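Local coordinates for protein epoxyqueuosine reductase (Streptococcus thermophilus, PDB 5D6S) that binds cobalamin and two iron/sulfur clusters in a single chain and belongs to the QueG family of iron-sulfur proteins, at residues N29-I34 with E202-V207; R138-I143 with E148-K153; K245-M250 with H353-I358; E251-I256 with A325-A330; R377-K382 with A388-V393. All blocks are in the same frame, centred on the assembly; numbering follows the deposited sequence.

Overall arrangement
The five contacts form two groups on opposite sides of the chain's centre. Interactions 1 and 2 lie at the end built round the four-stranded antiparallel sheet. Their centres are about 16 Å apart, and they join where I34 CD1 packs on I143 CD1 at 3.8 Å. Interactions 3, 4 and 5 belong to the helical end. The centres of interactions 3 and 4 are about 10 Å apart, and those of interactions 3 and 5 about 13 Å. R253 of interaction 4 links this group, bonding to M248 O and E389. Interaction 4 also approaches the ligands: the I256 side chain is about 8 Å from an iron/sulfur cluster and about 10 Å from cobalamin.

Interaction 1 (N29-I34 with E202-V207); sequences NIKLEI and EPDQEV
The backbones of K31 and E202 come closest here, with their CA atoms 7.6 Å apart, where the first turn of helix 30-40 meets an irregular loop. That loop follows strand 190-197, one of the inner strands of the four-stranded antiparallel sheet. The contact therefore ties a helix start to a loop leaving the sheet, and it lies at the surface. One side chain does nearly all the work. K31 reaches across with CG anti to its own N (chi1 178°), and the chain stays extended out to the ammonium group. This brings NZ to two acceptors, a backbone carbonyl and a carboxylate. NZ donates to E202 O at 2.7 Å, approaching from above the carbonyl plane. It also forms a salt bridge with D204 OD1 at 3.0 Å. The aliphatic part of K31 takes part as well, since CD lies 4.0 Å from E202 CB. The E202 chain bends at chi2 and its carboxylate leads away, with OE1 5.6 Å from K31 NZ. The opposite charges may still attract weakly at that distance. The backbone of D204 is hydrogen-bonded to F48 of strand 45-50. I34, one turn along the helix, packs on I46 and F48 of the same strand. At D204, the K31 ammonium group meets OD1 from above the carboxylate plane, 62° out of it.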
# COMPACT_ATOMS: atom_id res chain seq x y z
N ASN A 29 9.77 -14.69 33.39
CA ASN A 29 8.58 -13.84 33.33
C ASN A 29 8.89 -12.71 32.37
O ASN A 29 8.24 -11.68 32.41
CB ASN A 29 8.09 -13.33 34.70
CG ASN A 29 7.17 -14.33 35.41
OD1 ASN A 29 6.94 -15.44 34.94
ND2 ASN A 29 6.64 -13.91 36.56
N ILE A 30 9.88 -12.93 31.51
CA ILE A 30 10.17 -11.99 30.42
C ILE A 30 8.95 -11.83 29.53
O ILE A 30 8.58 -10.71 29.19
CB ILE A 30 11.38 -12.36 29.50
CG1 ILE A 30 11.79 -13.85 29.57
CG2 ILE A 30 12.56 -11.46 29.81
CD1 ILE A 30 10.79 -14.84 29.03
N LYS A 31 8.31 -12.93 29.18
CA LYS A 31 7.17 -12.90 28.27
C LYS A 31 6.04 -11.99 28.81
O LYS A 31 5.43 -11.25 28.06
CB LYS A 31 6.67 -14.33 28.00
CG LYS A 31 5.46 -14.40 27.09
CD LYS A 31 5.27 -15.78 26.50
CE LYS A 31 3.89 -15.91 25.89
NZ LYS A 31 3.77 -17.14 25.07
N LEU A 32 5.79 -12.06 30.11
CA LEU A 32 4.78 -11.23 30.75
C LEU A 32 5.29 -9.79 30.85
O LEU A 32 4.52 -8.84 30.75
CB LEU A 32 4.41 -11.77 32.14
CG LEU A 32 2.98 -11.53 32.63
CD1 LEU A 32 2.66 -12.44 33.81
CD2 LEU A 32 2.71 -10.07 33.01
N GLU A 33 6.60 -9.65 31.04
CA GLU A 33 7.24 -8.32 31.16
C GLU A 33 7.28 -7.58 29.83
O GLU A 33 7.09 -6.37 29.79
CB GLU A 33 8.66 -8.43 31.73
CG GLU A 33 8.74 -8.28 33.25
CD GLU A 33 8.03 -7.03 33.74
OE1 GLU A 33 8.09 -5.99 33.04
OE2 GLU A 33 7.39 -7.10 34.82
N ILE A 34 7.56 -8.31 28.76
CA ILE A 34 7.54 -7.78 27.39
C ILE A 34 6.15 -7.27 27.09
O ILE A 34 5.96 -6.09 26.82
CB ILE A 34 7.99 -8.84 26.37
CG1 ILE A 34 9.51 -8.96 26.40
CG2 ILE A 34 7.56 -8.46 24.96
CD1 ILE A 34 10.06 -10.15 25.64
N GLU A 202 8.46 -18.97 25.28
CA GLU A 202 7.24 -19.75 25.03
C GLU A 202 6.49 -19.22 23.82
O GLU A 202 5.97 -18.10 23.88
CB GLU A 202 6.30 -19.67 26.25
CG GLU A 202 6.67 -20.61 27.39
CD GLU A 202 6.22 -22.03 27.11
OE1 GLU A 202 5.00 -22.26 27.04
OE2 GLU A 202 7.10 -22.91 26.96
N PRO A 203 6.42 -20.01 22.73
CA PRO A 203 5.58 -19.59 21.61
C PRO A 203 4.13 -19.37 22.02
O PRO A 203 3.62 -20.11 22.86
CB PRO A 203 5.71 -20.75 20.61
CG PRO A 203 7.03 -21.35 20.91
CD PRO A 203 7.22 -21.20 22.40
N ASP A 204 3.50 -18.35 21.46
CA ASP A 204 2.07 -18.17 21.60
C ASP A 204 1.33 -19.22 20.77
O ASP A 204 1.96 -20.03 20.08
CB ASP A 204 1.65 -16.74 21.19
CG ASP A 204 1.66 -15.76 22.35
OD1 ASP A 204 1.45 -16.19 23.50
OD2 ASP A 204 1.84 -14.55 22.10
N GLN A 205 0.00 -19.20 20.84
CA GLN A 205 -0.80 -20.29 20.31
C GLN A 205 -0.99 -20.28 18.78
O GLN A 205 -0.52 -21.18 18.09
CB GLN A 205 -2.18 -20.30 21.00
CG GLN A 205 -2.19 -20.92 22.39
CD GLN A 205 -2.22 -22.45 22.36
OE1 GLN A 205 -3.25 -23.06 22.67
NE2 GLN A 205 -1.10 -23.07 21.99
N GLU A 206 -1.68 -19.26 18.30
CA GLU A 206 -2.30 -19.18 16.95
C GLU A 206 -3.77 -18.91 17.23
O GLU A 206 -4.10 -18.52 18.36
CB GLU A 206 -2.09 -20.40 16.03
CG GLU A 206 -0.79 -20.33 15.21
CD GLU A 206 -0.91 -20.86 13.78
OE1 GLU A 206 0.14 -21.03 13.09
OE2 GLU A 206 -2.04 -21.12 13.32
N VAL A 207 -4.64 -19.06 16.24
CA VAL A 207 -5.99 -18.52 16.35
C VAL A 207 -6.99 -19.57 15.85
O VAL A 207 -6.67 -20.37 14.96
CB VAL A 207 -6.09 -17.15 15.61
CG1 VAL A 207 -7.49 -16.87 15.09
CG2 VAL A 207 -5.65 -16.00 16.52

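Interaction 2 (R138-I143 with E148-K153); sequences RLAKGI and ENFEYK
The rings of F150 and Y152 both turn toward helix 128-144, and each receives an aliphatic group over a face. I143 CG2 sits over the centre of the F150 ring, 3.5 Å from the centroid and 14° off the normal. This is a CH-pi contact, and the two side chains cross at about a right angle. CG2 is the branch anti to the I143 N, while CG1 (chi1 -70°) lies beside that N. The opposite face of F150 is taken by Y152 CD1, displaced toward the ring's rim. The backbone of A140 meets F150 at the edge, with A140 O 3.5 Å from F150 CE2. The methyl of A140 lies over a face of the Y152 ring and also reaches F150 CE2, with A140 CB at 4.2 Å. A140 CB lies 3.6 Å from the Y152 centroid, nearest the CE2 and CZ side. Y152 presents this face with CG between its N and carbonyl carbon (chi1 62°). Neighbouring elements complete the packing: F150 also touches T197, Y152 touches L195, and I143 rests on I34 and M37 of helix 30-40. The side-chain contacts across the pair are apolar; A140 O at the ring edge is the polar atom among them. The chain turns back just after the helix and enters strand 152-155. This is an alpha+beta arrangement, a helix packed against an antiparallel sheet at its outermost strand 152-155.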
# COMPACT_ATOMS: atom_id res chain seq x y z
N ARG A 138 12.53 0.91 21.00
CA ARG A 138 12.11 1.03 22.40
C ARG A 138 11.95 -0.32 23.12
O ARG A 138 12.45 -0.52 24.24
CB ARG A 138 10.79 1.84 22.49
CG ARG A 138 11.00 3.31 22.82
CD ARG A 138 10.33 4.25 21.84
NE ARG A 138 8.87 4.14 21.82
CZ ARG A 138 8.06 4.62 22.76
NH1 ARG A 138 8.53 5.25 23.82
NH2 ARG A 138 6.74 4.49 22.62
N LEU A 139 11.26 -1.25 22.47
CA LEU A 139 11.13 -2.62 22.95
C LEU A 139 12.49 -3.31 23.16
O LEU A 139 12.72 -3.96 24.16
CB LEU A 139 10.29 -3.44 21.96
CG LEU A 139 9.63 -4.67 22.53
CD1 LEU A 139 8.38 -4.26 23.29
CD2 LEU A 139 9.28 -5.67 21.42
N ALA A 140 13.38 -3.18 22.18
CA ALA A 140 14.73 -3.71 22.32
C ALA A 140 15.50 -3.04 23.46
O ALA A 140 16.18 -3.72 24.20
CB ALA A 140 15.50 -3.59 21.01
N LYS A 141 15.39 -1.71 23.61
CA LYS A 141 16.11 -0.99 24.69
C LYS A 141 15.57 -1.40 26.06
O LYS A 141 16.32 -1.49 27.03
CB LYS A 141 16.04 0.54 24.54
N GLY A 142 14.26 -1.64 26.13
CA GLY A 142 13.60 -2.10 27.36
C GLY A 142 13.84 -3.57 27.69
O GLY A 142 13.58 -3.98 28.82
N ILE A 143 14.30 -4.34 26.71
CA ILE A 143 14.74 -5.73 26.93
C ILE A 143 16.25 -5.81 27.26
O ILE A 143 16.67 -6.69 28.00
CB ILE A 143 14.39 -6.63 25.71
CG1 ILE A 143 12.89 -6.84 25.61
CG2 ILE A 143 15.05 -8.01 25.82
CD1 ILE A 143 12.45 -7.51 24.33
N GLU A 148 20.90 -10.38 29.63
CA GLU A 148 22.28 -10.19 29.21
C GLU A 148 22.51 -10.96 27.92
O GLU A 148 21.84 -11.97 27.67
CB GLU A 148 23.25 -10.69 30.29
CG GLU A 148 24.48 -9.81 30.50
CD GLU A 148 24.18 -8.59 31.35
OE1 GLU A 148 24.39 -7.46 30.86
OE2 GLU A 148 23.72 -8.76 32.51
N ASN A 149 23.47 -10.50 27.12
CA ASN A 149 23.76 -11.08 25.80
C ASN A 149 22.58 -11.02 24.83
O ASN A 149 22.49 -11.82 23.89
CB ASN A 149 24.23 -12.54 25.93
CG ASN A 149 25.67 -12.65 26.35
OD1 ASN A 149 26.49 -11.79 26.04
ND2 ASN A 149 26.00 -13.72 27.06
N PHE A 150 21.69 -10.06 25.03
CA PHE A 150 20.52 -9.91 24.17
C PHE A 150 20.97 -9.54 22.75
O PHE A 150 21.77 -8.61 22.57
CB PHE A 150 19.59 -8.84 24.73
CG PHE A 150 18.39 -8.56 23.89
CD1 PHE A 150 17.73 -9.59 23.22
CD2 PHE A 150 17.89 -7.27 23.80
CE1 PHE A 150 16.61 -9.32 22.46
CE2 PHE A 150 16.75 -6.99 23.04
CZ PHE A 150 16.11 -8.02 22.37
N GLU A 151 20.48 -10.28 21.76
CA GLU A 151 20.78 -9.99 20.36
C GLU A 151 19.51 -9.92 19.54
O GLU A 151 18.63 -10.77 19.68
CB GLU A 151 21.71 -11.05 19.78
CG GLU A 151 23.16 -10.93 20.25
CD GLU A 151 24.13 -11.76 19.41
OE1 GLU A 151 23.69 -12.49 18.47
OE2 GLU A 151 25.35 -11.66 19.69
N TYR A 152 19.41 -8.90 18.67
CA TYR A 152 18.20 -8.70 17.88
C TYR A 152 18.42 -8.18 16.47
O TYR A 152 19.51 -7.80 16.08
CB TYR A 152 17.24 -7.76 18.61
CG TYR A 152 17.77 -6.37 18.85
CD1 TYR A 152 18.64 -6.11 19.89
CD2 TYR A 152 17.36 -5.29 18.07
CE1 TYR A 152 19.10 -4.83 20.13
CE2 TYR A 152 17.81 -4.00 18.32
CZ TYR A 152 18.68 -3.79 19.36
OH TYR A 152 19.19 -2.54 19.60
N LYS A 153 17.33 -8.19 15.71
CA LYS A 153 17.32 -7.78 14.32
C LYS A 153 15.88 -7.40 13.97
O LYS A 153 15.01 -8.26 13.89
CB LYS A 153 17.84 -8.94 13.47
CG LYS A 153 17.65 -8.80 11.97
CD LYS A 153 18.27 -7.53 11.44
CE LYS A 153 18.37 -7.62 9.93
NZ LYS A 153 18.42 -6.26 9.35

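Interaction 3 (K245-M250 with H353-I358); sequences KGMMDM and HTATAI
M247 has by far the largest share of the surface buried here, and its thioether end meets A355 and T356. CE lies 3.4 Å from A355 CB and touches T356 OG1 as well. SD stands a little farther back, 3.8 Å from A355 CB. The chain leaves the backbone with CG anti to N, then bends at chi2 (74°), which brings the methyl alongside the helix surface. The M247 and T356 side chains run antiparallel, each alongside the other. The contact joins the loop between helices 238-243 and 250-255, in the 4Fe-4S double-cluster family region, to helix 351-364 of the helical C-terminal part. M247 also packs on E389 of helix 384-396. The T356 hydroxyl has its main polar partner within its own helix, the carbonyl of I352. It additionally accepts a hydrogen bond from a water, at 3.0 Å from the water oxygen to T356 OG1. The same water accepts a weak bond from M248 N, so one solvent molecule bridges loop and helix. The methyl CG2 of T356 packs on I326 and I327 of helix 318-331.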
# COMPACT_ATOMS: atom_id res chain seq x y z
N LYS A 245 5.83 2.23 -11.75
CA LYS A 245 6.30 3.32 -12.59
C LYS A 245 5.88 3.10 -14.02
O LYS A 245 5.36 2.07 -14.35
CB LYS A 245 7.80 3.46 -12.51
CG LYS A 245 8.24 4.00 -11.17
CD LYS A 245 9.71 4.25 -11.19
CE LYS A 245 10.15 5.05 -9.99
NZ LYS A 245 11.63 4.94 -9.91
N GLY A 246 6.04 4.11 -14.84
CA GLY A 246 5.62 4.04 -16.21
C GLY A 246 4.17 4.44 -16.43
O GLY A 246 3.57 5.22 -15.69
N MET A 247 3.62 3.84 -17.46
CA MET A 247 2.33 4.15 -17.95
C MET A 247 1.38 3.07 -17.46
O MET A 247 1.54 1.90 -17.81
CB MET A 247 2.48 4.18 -19.46
CG MET A 247 1.46 4.98 -20.17
SD MET A 247 1.65 6.76 -20.03
CE MET A 247 -0.03 7.13 -20.53
N MET A 248 0.38 3.44 -16.65
CA MET A 248 -0.67 2.50 -16.20
C MET A 248 -1.50 1.98 -17.36
O MET A 248 -2.09 2.78 -18.07
CB MET A 248 -1.63 3.19 -15.21
CG MET A 248 -2.68 2.28 -14.55
SD MET A 248 -3.72 3.01 -13.27
CE MET A 248 -2.53 3.64 -12.08
N ASP A 249 -1.60 0.66 -17.51
CA ASP A 249 -2.41 0.08 -18.60
C ASP A 249 -3.85 0.57 -18.53
O ASP A 249 -4.38 0.81 -17.43
CB ASP A 249 -2.41 -1.45 -18.55
CG ASP A 249 -3.22 -2.08 -19.68
OD1 ASP A 249 -2.68 -2.15 -20.81
OD2 ASP A 249 -4.40 -2.50 -19.46
N MET A 250 -4.47 0.68 -19.70
CA MET A 250 -5.85 1.14 -19.84
C MET A 250 -6.84 0.52 -18.88
O MET A 250 -7.74 1.19 -18.37
CB MET A 250 -6.34 0.87 -21.28
CG MET A 250 -7.58 1.67 -21.66
SD MET A 250 -7.26 3.44 -21.75
CE MET A 250 -6.19 3.61 -23.16
N HIS A 353 3.15 11.94 -17.69
CA HIS A 353 2.03 12.84 -17.42
C HIS A 353 1.37 13.37 -18.69
O HIS A 353 0.14 13.40 -18.78
CB HIS A 353 2.46 14.02 -16.57
CG HIS A 353 2.89 13.63 -15.20
ND1 HIS A 353 3.63 14.46 -14.39
CD2 HIS A 353 2.73 12.48 -14.51
CE1 HIS A 353 3.85 13.86 -13.23
NE2 HIS A 353 3.33 12.65 -13.29
N THR A 354 2.17 13.76 -19.67
CA THR A 354 1.64 14.20 -20.94
C THR A 354 0.72 13.16 -21.54
O THR A 354 -0.41 13.43 -21.94
CB THR A 354 2.77 14.52 -21.92
OG1 THR A 354 3.56 15.61 -21.42
CG2 THR A 354 2.21 14.91 -23.31
N ALA A 355 1.24 11.95 -21.67
CA ALA A 355 0.47 10.87 -22.32
C ALA A 355 -0.79 10.56 -21.53
O ALA A 355 -1.84 10.28 -22.07
CB ALA A 355 1.32 9.64 -22.45
N THR A 356 -0.67 10.63 -20.23
CA THR A 356 -1.84 10.34 -19.37
C THR A 356 -2.86 11.46 -19.56
O THR A 356 -4.04 11.19 -19.77
CB THR A 356 -1.42 10.19 -17.92
OG1 THR A 356 -0.38 9.19 -17.85
CG2 THR A 356 -2.58 9.79 -17.09
N ALA A 357 -2.39 12.70 -19.59
CA ALA A 357 -3.25 13.86 -19.81
C ALA A 357 -3.97 13.81 -21.17
O ALA A 357 -5.15 14.13 -21.25
CB ALA A 357 -2.46 15.14 -19.68
N ILE A 358 -3.27 13.41 -22.24
CA ILE A 358 -3.90 13.28 -23.54
C ILE A 358 -5.08 12.32 -23.49
O ILE A 358 -6.19 12.66 -23.91
CB ILE A 358 -2.89 12.79 -24.59
CG1 ILE A 358 -1.96 13.95 -24.96
CG2 ILE A 358 -3.61 12.27 -25.82
CD1 ILE A 358 -0.79 13.50 -25.77
O HOH W 1 -1.04 6.26 -17.36

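Interaction 4 (E251-I256 with A325-A330); sequences EFRKKI and AIIALA
I327 CG2 is the centre of the tight part of this contact, meeting both R253 and I256. It sits 3.7 Å from I256 CD1 and 4.0 Å from R253 CB, and it also touches the R253 carbonyl oxygen. I327 offers this branch because CG2 is anti to its N. With CG1 between N and the carbonyl carbon (chi1 65°), I256 sends CD1 across I327 at about a right angle. R253 is buried, and its guanidinium leads away from I327: NE bonds to M248 O, NH2 forms a salt bridge with E389, and the group makes a cation-pi contact with W359. R253 O accepts from N331. The solvent side is looser: K254 is exposed and points away from helix 318-331. K255, also pointing away, and E251 are partly exposed. K255 NZ forms a salt bridge with E251 OE2 at 3.1 Å, using the anti lone pair of that oxygen, and also bonds to P222 O. R236 pairs with the same carboxylate. The contact packs the short, weakly bonded helix 250-255 and I256, the next residue, on helix 318-331, where the cluster-binding region meets the helical C-terminal part, with the I256 side chain about 8 Å from an iron/sulfur cluster.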
# COMPACT_ATOMS: atom_id res chain seq x y z
N GLU A 251 -6.70 -0.77 -18.64
CA GLU A 251 -7.69 -1.46 -17.82
C GLU A 251 -7.82 -0.84 -16.43
O GLU A 251 -8.93 -0.73 -15.89
CB GLU A 251 -7.34 -2.93 -17.67
CG GLU A 251 -8.35 -3.74 -16.86
CD GLU A 251 -7.93 -5.18 -16.65
OE1 GLU A 251 -7.07 -5.70 -17.41
OE2 GLU A 251 -8.47 -5.80 -15.70
N PHE A 252 -6.69 -0.51 -15.82
CA PHE A 252 -6.69 -0.13 -14.40
C PHE A 252 -7.03 1.32 -14.15
O PHE A 252 -7.37 1.67 -13.03
CB PHE A 252 -5.35 -0.46 -13.75
CG PHE A 252 -4.88 -1.83 -14.04
CD1 PHE A 252 -5.61 -2.91 -13.61
CD2 PHE A 252 -3.73 -2.05 -14.75
CE1 PHE A 252 -5.19 -4.20 -13.87
CE2 PHE A 252 -3.29 -3.33 -15.02
CZ PHE A 252 -4.04 -4.41 -14.58
N ARG A 253 -6.95 2.16 -15.18
CA ARG A 253 -7.19 3.59 -15.04
C ARG A 253 -8.60 3.85 -14.51
O ARG A 253 -8.78 4.51 -13.47
CB ARG A 253 -7.00 4.28 -16.38
CG ARG A 253 -5.57 4.16 -16.93
CD ARG A 253 -5.39 4.86 -18.26
NE ARG A 253 -4.14 4.49 -18.91
CZ ARG A 253 -3.78 4.89 -20.13
NH1 ARG A 253 -4.54 5.69 -20.84
NH2 ARG A 253 -2.65 4.50 -20.63
N LYS A 254 -9.59 3.32 -15.23
CA LYS A 254 -10.99 3.50 -14.84
C LYS A 254 -11.22 2.95 -13.41
O LYS A 254 -11.95 3.53 -12.61
CB LYS A 254 -11.87 2.78 -15.84
CG LYS A 254 -13.28 3.29 -15.91
CD LYS A 254 -14.08 2.46 -16.91
CE LYS A 254 -15.59 2.69 -16.76
NZ LYS A 254 -16.37 1.82 -17.68
N LYS A 255 -10.52 1.87 -13.08
CA LYS A 255 -10.78 1.16 -11.85
C LYS A 255 -10.21 1.74 -10.58
O LYS A 255 -10.69 1.38 -9.49
CB LYS A 255 -10.32 -0.29 -11.99
CG LYS A 255 -10.96 -0.99 -13.18
CD LYS A 255 -10.66 -2.48 -13.17
CE LYS A 255 -11.41 -3.18 -14.28
NZ LYS A 255 -11.02 -4.61 -14.36
N ILE A 256 -9.19 2.57 -10.65
CA ILE A 256 -8.68 3.19 -9.42
C ILE A 256 -9.63 4.28 -8.98
O ILE A 256 -9.47 4.83 -7.88
CB ILE A 256 -7.26 3.75 -9.51
CG1 ILE A 256 -7.17 4.92 -10.49
CG2 ILE A 256 -6.28 2.68 -9.97
CD1 ILE A 256 -5.86 5.69 -10.38
N ALA A 325 -3.38 11.18 -10.09
CA ALA A 325 -4.29 12.28 -9.89
C ALA A 325 -4.90 12.69 -11.20
O ALA A 325 -6.09 13.03 -11.26
CB ALA A 325 -3.56 13.46 -9.23
N ILE A 326 -4.10 12.69 -12.27
CA ILE A 326 -4.63 12.96 -13.62
C ILE A 326 -5.68 11.92 -13.95
O ILE A 326 -6.76 12.24 -14.47
CB ILE A 326 -3.54 12.97 -14.67
CG1 ILE A 326 -2.68 14.22 -14.49
CG2 ILE A 326 -4.15 12.97 -16.06
CD1 ILE A 326 -1.33 14.09 -15.14
N ILE A 327 -5.41 10.69 -13.58
CA ILE A 327 -6.36 9.64 -13.82
C ILE A 327 -7.65 9.87 -13.03
O ILE A 327 -8.75 9.63 -13.54
CB ILE A 327 -5.76 8.28 -13.54
CG1 ILE A 327 -4.67 7.99 -14.59
CG2 ILE A 327 -6.83 7.20 -13.60
CD1 ILE A 327 -3.72 6.85 -14.24
N ALA A 328 -7.52 10.29 -11.78
CA ALA A 328 -8.68 10.54 -10.94
C ALA A 328 -9.53 11.63 -11.57
O ALA A 328 -10.74 11.46 -11.77
CB ALA A 328 -8.25 10.97 -9.54
N LEU A 329 -8.88 12.74 -11.93
CA LEU A 329 -9.57 13.82 -12.62
C LEU A 329 -10.31 13.35 -13.88
O LEU A 329 -11.41 13.81 -14.16
CB LEU A 329 -8.60 14.93 -12.98
CG LEU A 329 -8.15 15.69 -11.76
CD1 LEU A 329 -7.01 16.62 -12.16
CD2 LEU A 329 -9.29 16.47 -11.15
N ALA A 330 -9.70 12.43 -14.63
CA ALA A 330 -10.39 11.90 -15.78
C ALA A 330 -11.60 11.04 -15.36
O ALA A 330 -12.67 11.14 -15.94
CB ALA A 330 -9.42 11.09 -16.63

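Interaction 5 (R377-K382 with A388-V393); sequences RGLSPK and AEWELV
The connection between two successive helices, 370-377 and 384-396, brings P381 and L379 against W390 of the second. The indole is the main element, and the backbones come nearest at P381 and W390, with their CA atoms 7.4 Å apart. W390 swings out with CG anti to its N (chi1 176°), which lays the ring against the loop. P381 lies over part of one face. Its CD makes a CH-pi contact with the five-membered ring, 4.1 Å from the centroid and 20° off the normal, displaced toward the rim. The neighbouring P381 CG packs on W390 CB at 3.6 Å, and the two side chains cross at about a right angle. L379 adds apolar contact, with CD1 at 4.2 Å from W390 CD1. Its carbonyl oxygen approaches the ring obliquely, 3.6 Å from W390 CZ2. R377 O lies at the edge, near the ring plane, 3.9 Å from the same W390 CZ2. The polar end of the indole is satisfied outside the two segments: NE1 bonds to M376 O, at the close of helix 370-377. That bond, with the proline over the face, would limit the ring's rotation. R377 itself pairs with D374 one turn back. The residue before W390, E389, faces the neighbouring helices and touches A355 and W359 of helix 351-364 and M250 of helix 250-255.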
# COMPACT_ATOMS: atom_id res chain seq x y z
N ARG A 377 -6.03 17.36 -32.99
CA ARG A 377 -5.47 17.05 -34.31
C ARG A 377 -4.06 17.63 -34.42
O ARG A 377 -3.17 17.02 -35.01
CB ARG A 377 -6.37 17.61 -35.44
CG ARG A 377 -6.00 17.15 -36.86
CD ARG A 377 -6.93 17.74 -37.94
NE ARG A 377 -8.37 17.57 -37.65
CZ ARG A 377 -9.21 18.54 -37.30
NH1 ARG A 377 -8.80 19.80 -37.19
NH2 ARG A 377 -10.49 18.26 -37.05
N GLY A 378 -3.88 18.81 -33.84
CA GLY A 378 -2.65 19.59 -33.97
C GLY A 378 -1.48 19.30 -33.02
O GLY A 378 -0.41 19.88 -33.16
N LEU A 379 -1.67 18.38 -32.08
CA LEU A 379 -0.55 17.87 -31.30
C LEU A 379 0.20 16.93 -32.21
O LEU A 379 -0.41 16.27 -33.05
CB LEU A 379 -1.03 17.05 -30.10
CG LEU A 379 -1.99 17.68 -29.10
CD1 LEU A 379 -2.47 16.65 -28.09
CD2 LEU A 379 -1.34 18.85 -28.40
N SER A 380 1.51 16.84 -32.04
CA SER A 380 2.27 15.74 -32.66
C SER A 380 3.19 15.23 -31.57
O SER A 380 4.22 15.83 -31.30
CB SER A 380 3.04 16.15 -33.92
OG SER A 380 4.11 17.01 -33.63
N PRO A 381 2.77 14.18 -30.88
CA PRO A 381 3.47 13.70 -29.72
C PRO A 381 4.94 13.45 -29.98
O PRO A 381 5.29 12.78 -30.95
CB PRO A 381 2.74 12.41 -29.40
CG PRO A 381 1.33 12.74 -29.72
CD PRO A 381 1.43 13.56 -30.98
N LYS A 382 5.77 13.99 -29.11
CA LYS A 382 7.21 13.70 -29.08
C LYS A 382 7.51 12.18 -29.05
O LYS A 382 8.07 11.64 -29.99
CB LYS A 382 7.80 14.40 -27.84
CG LYS A 382 9.17 13.92 -27.35
CD LYS A 382 10.32 14.76 -27.90
CE LYS A 382 11.56 14.64 -27.04
NZ LYS A 382 12.59 15.64 -27.41
N ALA A 388 0.85 6.85 -28.80
CA ALA A 388 -0.13 5.80 -28.65
C ALA A 388 -1.45 6.31 -28.10
O ALA A 388 -2.52 5.98 -28.63
CB ALA A 388 0.44 4.71 -27.78
N GLU A 389 -1.40 7.09 -27.03
CA GLU A 389 -2.63 7.61 -26.40
C GLU A 389 -3.33 8.57 -27.33
O GLU A 389 -4.55 8.59 -27.41
CB GLU A 389 -2.33 8.31 -25.05
CG GLU A 389 -1.74 7.42 -23.97
CD GLU A 389 -2.63 6.25 -23.60
OE1 GLU A 389 -2.09 5.15 -23.31
OE2 GLU A 389 -3.88 6.39 -23.60
N TRP A 390 -2.54 9.36 -28.04
CA TRP A 390 -3.06 10.32 -29.00
C TRP A 390 -3.83 9.63 -30.12
O TRP A 390 -4.93 10.06 -30.47
CB TRP A 390 -1.91 11.14 -29.58
CG TRP A 390 -2.28 12.10 -30.65
CD1 TRP A 390 -2.98 13.25 -30.51
CD2 TRP A 390 -1.92 12.02 -32.03
NE1 TRP A 390 -3.08 13.90 -31.71
CE2 TRP A 390 -2.43 13.17 -32.66
CE3 TRP A 390 -1.21 11.09 -32.79
CZ2 TRP A 390 -2.27 13.40 -34.01
CZ3 TRP A 390 -1.04 11.33 -34.14
CH2 TRP A 390 -1.56 12.47 -34.73
N GLU A 391 -3.24 8.59 -30.71
CA GLU A 391 -3.93 7.83 -31.76
C GLU A 391 -5.30 7.35 -31.29
O GLU A 391 -6.25 7.36 -32.04
CB GLU A 391 -3.09 6.64 -32.20
CG GLU A 391 -1.93 7.02 -33.07
CD GLU A 391 -0.96 5.87 -33.32
OE1 GLU A 391 -1.36 4.70 -33.11
OE2 GLU A 391 0.20 6.15 -33.72
N LEU A 392 -5.38 6.90 -30.05
CA LEU A 392 -6.64 6.40 -29.52
C LEU A 392 -7.68 7.49 -29.38
O LEU A 392 -8.86 7.24 -29.65
CB LEU A 392 -6.43 5.71 -28.16
CG LEU A 392 -5.91 4.27 -28.25
CD1 LEU A 392 -5.25 3.82 -26.95
CD2 LEU A 392 -7.04 3.32 -28.61
N VAL A 393 -7.29 8.68 -28.92
CA VAL A 393 -8.26 9.77 -28.75
C VAL A 393 -8.71 10.20 -30.12
O VAL A 393 -9.89 10.27 -30.40
CB VAL A 393 -7.68 10.96 -27.95
CG1 VAL A 393 -8.61 12.14 -28.04
CG2 VAL A 393 -7.47 10.58 -26.49